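PDB 6DTU: maltose-binding protein MalE1 from Thermotoga maritima, which binds maltotetraose in a pocket within the chain and probably serves as the solute-binding component of a maltose uptake system. Local coordinates for residues 92-97 with 261-266. Numbering follows the deposited sequence.
Sequences LNAFSY and VGVQGF
Phe-95 and Val-263 meet where the end of helix 89-94 abuts strand 260-268, a compact example of how one aromatic side chain can pack a helix terminus against a strand with no hydrogen bond between segments 92-97 and 261-266. Phe-95 is the first residue to leave helical geometry, and its CB already points toward the strand. Beyond CB and CG the ring reaches forward, Phe-95 CD2 lying 4.0 Å from CG1 of Val-263. The next atom, Phe-95 CE2, comes within 3.7 Å of Val-263 CG1, a methyl that sits at the ring's edge and in its plane; it is put there by a first torsion of -173°, CG1 standing anti to the nitrogen of Val-263. Phe-95 CE2 also lies 3.4 Å from the backbone O of Val-263, and at the tip Phe-95 CZ ends 3.3 Å from N of Gly-265, both approached obliquely. Gly-265, having no CB, lets the ring end against its backbone.

Strand 260-268 belongs to the mixed sheet of one lobe of this periplasmic-binding-protein fold, pairing with strands 58-62 and 100-109. On the side of the strand turned from the helix, Gln-264 touches bound glucose units and donates from NE2 to Glu-109, so the phenylalanine packs behind a strand that lines the sugar pocket. Beside the ring, CB of Ala-94 presses on the other methyl of Val-263, CG2, at 3.6 Å. With an alanine at Phe-95, a gap is likely to open against Gly-265, and Val-263 CG1 would probably lose its aromatic neighbour. Val-66 of helix 66-71 also touches this ring, while the turn behind it is tied by Ser-96 OG, which donates to O of Leu-92 at 2.7 Å from above the carbonyl plane.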
loop_
_atom_site.group_PDB
_atom_site.type_symbol
_atom_site.label_atom_id
_atom_site.label_comp_id
_atom_site.label_asym_id
_atom_site.label_seq_id
_atom_site.Cartn_x
_atom_site.Cartn_y
_atom_site.Cartn_z
ATOM N N LEU A 92 2.314 6.434 -14.186
ATOM C CA LEU A 92 1.176 6.450 -15.097
ATOM C C LEU A 92 0.876 5.050 -15.620
ATOM O O LEU A 92 -0.297 4.667 -15.745
ATOM C CB LEU A 92 1.476 7.374 -16.273
ATOM C CG LEU A 92 1.677 8.860 -15.968
ATOM C CD1 LEU A 92 2.189 9.553 -17.201
ATOM C CD2 LEU A 92 0.370 9.485 -15.559
ATOM N N ASN A 93 1.925 4.272 -15.932
ATOM C CA ASN A 93 1.723 2.919 -16.422
ATOM C C ASN A 93 1.133 2.020 -15.349
ATOM O O ASN A 93 0.370 1.102 -15.682
ATOM C CB ASN A 93 3.019 2.334 -16.991
ATOM C CG ASN A 93 3.457 3.014 -18.293
ATOM O OD1 ASN A 93 2.640 3.581 -19.030
ATOM N ND2 ASN A 93 4.761 2.961 -18.577
ATOM N N ALA A 94 1.444 2.269 -14.066
ATOM C CA ALA A 94 0.810 1.500 -12.993
ATOM C C ALA A 94 -0.689 1.718 -12.993
ATOM O O ALA A 94 -1.447 0.811 -12.635
ATOM C CB ALA A 94 1.393 1.854 -11.614
ATOM N N PHE A 95 -1.128 2.894 -13.437
ATOM C CA PHE A 95 -2.547 3.216 -13.527
ATOM C C PHE A 95 -3.108 3.042 -14.928
ATOM O O PHE A 95 -4.205 3.539 -15.219
ATOM C CB PHE A 95 -2.801 4.619 -12.991
ATOM C CG PHE A 95 -3.055 4.613 -11.526
ATOM C CD1 PHE A 95 -4.328 4.356 -11.052
ATOM C CD2 PHE A 95 -2.027 4.844 -10.625
ATOM C CE1 PHE A 95 -4.585 4.317 -9.702
ATOM C CE2 PHE A 95 -2.260 4.796 -9.242
ATOM C CZ PHE A 95 -3.556 4.531 -8.783
ATOM N N SER A 96 -2.398 2.321 -15.781
ATOM C CA SER A 96 -2.821 2.066 -17.144
ATOM C C SER A 96 -3.153 0.597 -17.355
ATOM O O SER A 96 -2.560 -0.281 -16.725
ATOM C CB SER A 96 -1.721 2.501 -18.102
ATOM O OG SER A 96 -1.539 3.916 -18.004
ATOM N N TYR A 97 -4.122 0.338 -18.234
ATOM C CA TYR A 97 -4.517 -1.037 -18.523
ATOM C C TYR A 97 -5.152 -1.082 -19.908
ATOM O O TYR A 97 -5.938 -0.198 -20.260
ATOM C CB TYR A 97 -5.509 -1.556 -17.470
ATOM C CG TYR A 97 -5.887 -3.012 -17.666
ATOM C CD1 TYR A 97 -5.113 -4.031 -17.119
ATOM C CD2 TYR A 97 -6.991 -3.368 -18.436
ATOM C CE1 TYR A 97 -5.447 -5.361 -17.307
ATOM C CE2 TYR A 97 -7.320 -4.683 -18.634
ATOM C CZ TYR A 97 -6.560 -5.674 -18.072
ATOM O OH TYR A 97 -6.914 -6.981 -18.291
ATOM N N VAL A 261 5.640 -2.761 -4.239
ATOM C CA VAL A 261 5.608 -1.341 -4.572
ATOM C C VAL A 261 4.204 -0.983 -5.045
ATOM O O VAL A 261 3.633 -1.680 -5.894
ATOM C CB VAL A 261 6.698 -0.981 -5.595
ATOM C CG1 VAL A 261 6.526 0.448 -6.113
ATOM C CG2 VAL A 261 8.065 -1.177 -4.952
ATOM N N GLY A 262 3.618 0.049 -4.442
ATOM C CA GLY A 262 2.273 0.481 -4.785
ATOM C C GLY A 262 2.281 1.913 -5.283
ATOM O O GLY A 262 3.143 2.704 -4.909
ATOM N N VAL A 263 1.320 2.238 -6.144
ATOM C CA VAL A 263 1.117 3.610 -6.602
ATOM C C VAL A 263 -0.293 4.018 -6.203
ATOM O O VAL A 263 -1.236 3.244 -6.388
ATOM C CB VAL A 263 1.365 3.762 -8.118
ATOM C CG1 VAL A 263 1.313 5.222 -8.502
ATOM C CG2 VAL A 263 2.726 3.159 -8.490
ATOM N N GLN A 264 -0.427 5.192 -5.587
ATOM C CA GLN A 264 -1.712 5.722 -5.135
ATOM C C GLN A 264 -2.139 6.811 -6.107
ATOM O O GLN A 264 -1.295 7.566 -6.604
ATOM C CB GLN A 264 -1.579 6.339 -3.734
ATOM C CG GLN A 264 -1.228 5.352 -2.624
ATOM C CD GLN A 264 -2.426 4.547 -2.177
ATOM O OE1 GLN A 264 -3.565 5.023 -2.205
ATOM N NE2 GLN A 264 -2.178 3.320 -1.741
ATOM N N GLY A 265 -3.435 6.865 -6.414
ATOM C CA GLY A 265 -3.928 7.793 -7.413
ATOM C C GLY A 265 -5.429 7.980 -7.361
ATOM O O GLY A 265 -6.143 7.366 -6.567
ATOM N N PHE A 266 -5.887 8.859 -8.239
ATOM C CA PHE A 266 -7.276 9.278 -8.331
ATOM C C PHE A 266 -7.903 8.628 -9.558
ATOM O O PHE A 266 -7.397 8.788 -10.675
ATOM C CB PHE A 266 -7.341 10.801 -8.492
ATOM C CG PHE A 266 -6.784 11.583 -7.318
ATOM C CD1 PHE A 266 -7.644 12.093 -6.342
ATOM C CD2 PHE A 266 -5.414 11.825 -7.190
ATOM C CE1 PHE A 266 -7.148 12.826 -5.234
ATOM C CE2 PHE A 266 -4.909 12.550 -6.078
ATOM C CZ PHE A 266 -5.782 13.048 -5.107
#